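Local structure of Alpha/beta hydrolase (Pectobacterium atrosepticum SCRI1043, 3BDV) at residues T128-S133 against W151-V156. The protein is a putative serine hydrolase of the alpha/beta-hydrolase fold that probably cleaves a substrate not yet identified and can bind calcium. Numbering follows the deposited sequence. Where two conformers were deposited one is given.
Sequences TLTFAS and WDSELV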
ATOM      1  N   THR A 128      -7.503  -3.526  -6.622  1.00 21.95           N
ATOM      2  CA  THR A 128      -6.558  -3.837  -5.556  1.00 21.00           C
ATOM      3  C   THR A 128      -5.466  -4.840  -6.005  1.00 21.18           C
ATOM      4  O   THR A 128      -5.733  -5.837  -6.673  1.00 20.83           O
ATOM      5  CB  THR A 128      -7.348  -4.385  -4.343  1.00 23.21           C
ATOM      6  OG1 THR A 128      -8.375  -3.429  -3.970  1.00 26.39           O
ATOM      7  CG2 THR A 128      -6.498  -4.683  -3.142  1.00 22.58           C
ATOM      8  N   LEU A 129      -4.251  -4.560  -5.584  1.00 20.90           N
ATOM      9  CA  LEU A 129      -3.117  -5.427  -5.767  1.00 19.09           C
ATOM     10  C   LEU A 129      -2.520  -5.741  -4.375  1.00 23.73           C
ATOM     11  O   LEU A 129      -2.246  -4.814  -3.613  1.00 23.48           O
ATOM     12  CB  LEU A 129      -2.102  -4.686  -6.604  1.00 22.15           C
ATOM     13  CG  LEU A 129      -0.988  -5.344  -7.338  1.00 29.55           C
ATOM     14  CD1 LEU A 129      -1.561  -6.289  -8.389  1.00 33.27           C
ATOM     15  CD2 LEU A 129      -0.170  -4.156  -7.944  1.00 26.15           C
ATOM     16  N   THR A 130      -2.259  -7.026  -4.093  1.00 20.70           N
ATOM     17  CA  THR A 130      -1.728  -7.469  -2.805  1.00 19.15           C
ATOM     18  C   THR A 130      -0.424  -8.224  -3.016  1.00 19.13           C
ATOM     19  O   THR A 130      -0.385  -9.121  -3.852  1.00 22.26           O
ATOM     20  CB  THR A 130      -2.727  -8.350  -2.040  1.00 18.68           C
ATOM     21  OG1 THR A 130      -3.906  -7.576  -1.759  1.00 21.59           O
ATOM     22  CG2 THR A 130      -2.140  -8.872  -0.676  1.00 22.27           C
ATOM     23  N   PHE A 131       0.609  -7.880  -2.263  1.00 18.25           N
ATOM     24  CA  PHE A 131       1.904  -8.562  -2.360  1.00 17.23           C
ATOM     25  C   PHE A 131       2.086  -9.325  -1.049  1.00 20.62           C
ATOM     26  O   PHE A 131       1.921  -8.743   0.038  1.00 21.39           O
ATOM     27  CB  PHE A 131       3.042  -7.556  -2.490  1.00 20.46           C
ATOM     28  CG  PHE A 131       3.003  -6.787  -3.770  1.00 20.68           C
ATOM     29  CD1 PHE A 131       2.134  -5.745  -3.950  1.00 20.15           C
ATOM     30  CD2 PHE A 131       3.862  -7.097  -4.800  1.00 20.96           C
ATOM     31  CE1 PHE A 131       2.086  -5.062  -5.161  1.00 22.27           C
ATOM     32  CE2 PHE A 131       3.815  -6.401  -5.995  1.00 19.54           C
ATOM     33  CZ  PHE A 131       2.928  -5.402  -6.181  1.00 19.79           C
ATOM     34  N   ALA A 132       2.385 -10.612  -1.162  1.00 20.13           N
ATOM     35  CA  ALA A 132       2.448 -11.513   0.003  1.00 19.69           C
ATOM     36  C   ALA A 132       3.756 -12.282  -0.008  1.00 21.33           C
ATOM     37  O   ALA A 132       4.176 -12.770  -1.015  1.00 23.24           O
ATOM     38  CB  ALA A 132       1.259 -12.454   0.001  1.00 19.18           C
ATOM     39  N   SER A 133       4.379 -12.390   1.162  1.00 20.34           N
ATOM     40  CA  SER A 133       5.619 -13.155   1.370  1.00 19.90           C
ATOM     41  C   SER A 133       5.307 -14.540   2.007  1.00 19.64           C
ATOM     42  O   SER A 133       4.258 -14.723   2.673  1.00 20.53           O
ATOM     43  CB  SER A 133       6.536 -12.326   2.274  1.00 20.34           C
ATOM     44  OG  SER A 133       7.604 -13.080   2.779  1.00 19.10           O
ATOM     45  N   TRP A 151     -11.070 -10.062  -0.817  1.00 23.55           N
ATOM     46  CA  TRP A 151     -11.030  -8.644  -1.171  1.00 23.11           C
ATOM     47  C   TRP A 151     -11.140  -8.409  -2.685  1.00 22.92           C
ATOM     48  O   TRP A 151     -11.234  -7.260  -3.130  1.00 22.72           O
ATOM     49  CB  TRP A 151      -9.743  -8.001  -0.674  1.00 24.17           C
ATOM     50  CG  TRP A 151      -9.577  -7.881   0.821  1.00 22.08           C
ATOM     51  CD1 TRP A 151     -10.548  -7.777   1.747  1.00 21.18           C
ATOM     52  CD2 TRP A 151      -8.340  -7.810   1.527  1.00 21.49           C
ATOM     53  NE1 TRP A 151     -10.018  -7.669   2.990  1.00 20.95           N
ATOM     54  CE2 TRP A 151      -8.651  -7.699   2.888  1.00 19.45           C
ATOM     55  CE3 TRP A 151      -6.985  -7.915   1.148  1.00 26.17           C
ATOM     56  CZ2 TRP A 151      -7.690  -7.601   3.863  1.00 22.74           C
ATOM     57  CZ3 TRP A 151      -6.015  -7.828   2.146  1.00 22.22           C
ATOM     58  CH2 TRP A 151      -6.384  -7.681   3.481  1.00 24.09           C
ATOM     59  N   ASP A 152     -11.153  -9.499  -3.451  1.00 22.51           N
ATOM     60  CA  ASP A 152     -11.089  -9.445  -4.917  1.00 26.26           C
ATOM     61  C   ASP A 152      -9.847  -8.673  -5.390  1.00 27.39           C
ATOM     62  O   ASP A 152      -9.913  -7.816  -6.274  1.00 28.99           O
ATOM     63  CB  ASP A 152     -12.365  -8.805  -5.484  1.00 26.48           C
ATOM     64  CG  ASP A 152     -12.627  -9.195  -6.910  1.00 37.73           C
ATOM     65  OD1 ASP A 152     -11.927 -10.073  -7.480  1.00 44.33           O
ATOM     66  OD2 ASP A 152     -13.582  -8.614  -7.457  1.00 50.71           O
ATOM     67  N   SER A 153      -8.707  -9.012  -4.804  1.00 20.97           N
ATOM     68  CA  SER A 153      -7.443  -8.424  -5.144  1.00 21.89           C
ATOM     69  C   SER A 153      -6.607  -9.413  -5.928  1.00 22.77           C
ATOM     70  O   SER A 153      -6.665 -10.608  -5.682  1.00 21.32           O
ATOM     71  CB  SER A 153      -6.722  -8.087  -3.831  1.00 23.59           C
ATOM     72  OG  SER A 153      -5.387  -7.667  -4.039  1.00 22.23           O
ATOM     73  N   GLU A 154      -5.760  -8.907  -6.833  1.00 22.34           N
ATOM     74  CA  GLU A 154      -4.738  -9.710  -7.456  0.80 21.01           C
ATOM     75  C   GLU A 154      -3.721 -10.033  -6.364  1.00 21.13           C
ATOM     76  O   GLU A 154      -3.447  -9.169  -5.520  1.00 22.34           O
ATOM     77  CB  GLU A 154      -4.004  -8.909  -8.529  0.80 24.21           C
ATOM     78  CG  GLU A 154      -3.691  -9.650  -9.761  0.80 32.05           C
ATOM     79  CD  GLU A 154      -3.010  -8.779 -10.820  0.80 26.04           C
ATOM     80  OE1 GLU A 154      -3.467  -7.645 -11.057  0.80 42.51           O
ATOM     81  OE2 GLU A 154      -2.022  -9.245 -11.391  0.80 34.13           O
ATOM     82  N   LEU A 155      -3.162 -11.231  -6.396  1.00 20.49           N
ATOM     83  CA  LEU A 155      -2.212 -11.681  -5.382  1.00 18.19           C
ATOM     84  C   LEU A 155      -0.867 -11.952  -6.006  1.00 17.86           C
ATOM     85  O   LEU A 155      -0.742 -12.812  -6.859  1.00 19.69           O
ATOM     86  CB  LEU A 155      -2.735 -12.939  -4.689  1.00 21.29           C
ATOM     87  CG  LEU A 155      -2.052 -13.466  -3.414  1.00 21.20           C
ATOM     88  CD1 LEU A 155      -0.776 -14.356  -3.773  1.00 25.41           C
ATOM     89  CD2 LEU A 155      -1.704 -12.357  -2.412  1.00 27.05           C
ATOM     90  N   VAL A 156       0.124 -11.198  -5.560  1.00 18.71           N
ATOM     91  CA  VAL A 156       1.488 -11.271  -6.076  1.00 18.42           C
ATOM     92  C   VAL A 156       2.343 -11.913  -5.026  1.00 19.39           C
ATOM     93  O   VAL A 156       2.533 -11.348  -3.956  1.00 19.50           O
ATOM     94  CB  VAL A 156       2.033  -9.884  -6.436  1.00 18.69           C
ATOM     95  CG1 VAL A 156       3.520  -9.970  -6.963  1.00 21.19           C
ATOM     96  CG2 VAL A 156       1.098  -9.233  -7.465  1.00 22.17           C
TER
HETATM   97  O   HOH W   1      -8.591  -6.125  -8.161  1.00 34.46           O
HETATM   98  O   HOH W   2      -6.050  -5.636  -9.871  1.00 44.67           O
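T130 and S153 join hydroxyls where two neighbouring parallel strands of the alpha/beta-hydrolase sheet begin to run together. Strands 128-132 and 154-157, the latter outermost in the sheet, are linked by helix 141-151 in a beta-alpha-beta crossover, and the helix ends in a Schellman motif at D152. E154 N, T130 N, V156 N and A132 N donate in turn to T128 O, E154 O, T130 O and V156 O, the parallel pattern in which T130 is gripped through both its N and its O. The bond from V156 N to T130 O is 2.7 Å long and nearly straight at 167°.

S153 can be followed outward. S153 CB packs tightly on T128 CG2, at 3.5 Å, and lies equally far from T130 OG1. S153 OG stands anti to the backbone N (chi1 172°). There S153 OG accepts from T130 OG1 at 2.7 Å, and it donates to E154 O. This second bond arrives above the carbonyl plane; the same oxygen also takes the backbone bond from T130 N, so two donors grip E154 O. T130 OG1 also lies at the edge of the W151 indole, near its plane, with CE3 the nearest ring atom.

On the sheet face of L129, F131 and V156, F131 and V156 run alongside each other. V156 CG1, anti to its own N, touches F131 CD2 at 3.6 Å, while V156 CG2 stands over one ring face, nearer its edge than its centre. R179 of helix 174-185 also packs on this face and forms a salt bridge with E154 OE2. On the other face L155, whose side chain packs on F141 and A148 of helix 141-151, brings CD2 to A132 CB at 3.8 Å and to T130 CG2 at 3.9 Å.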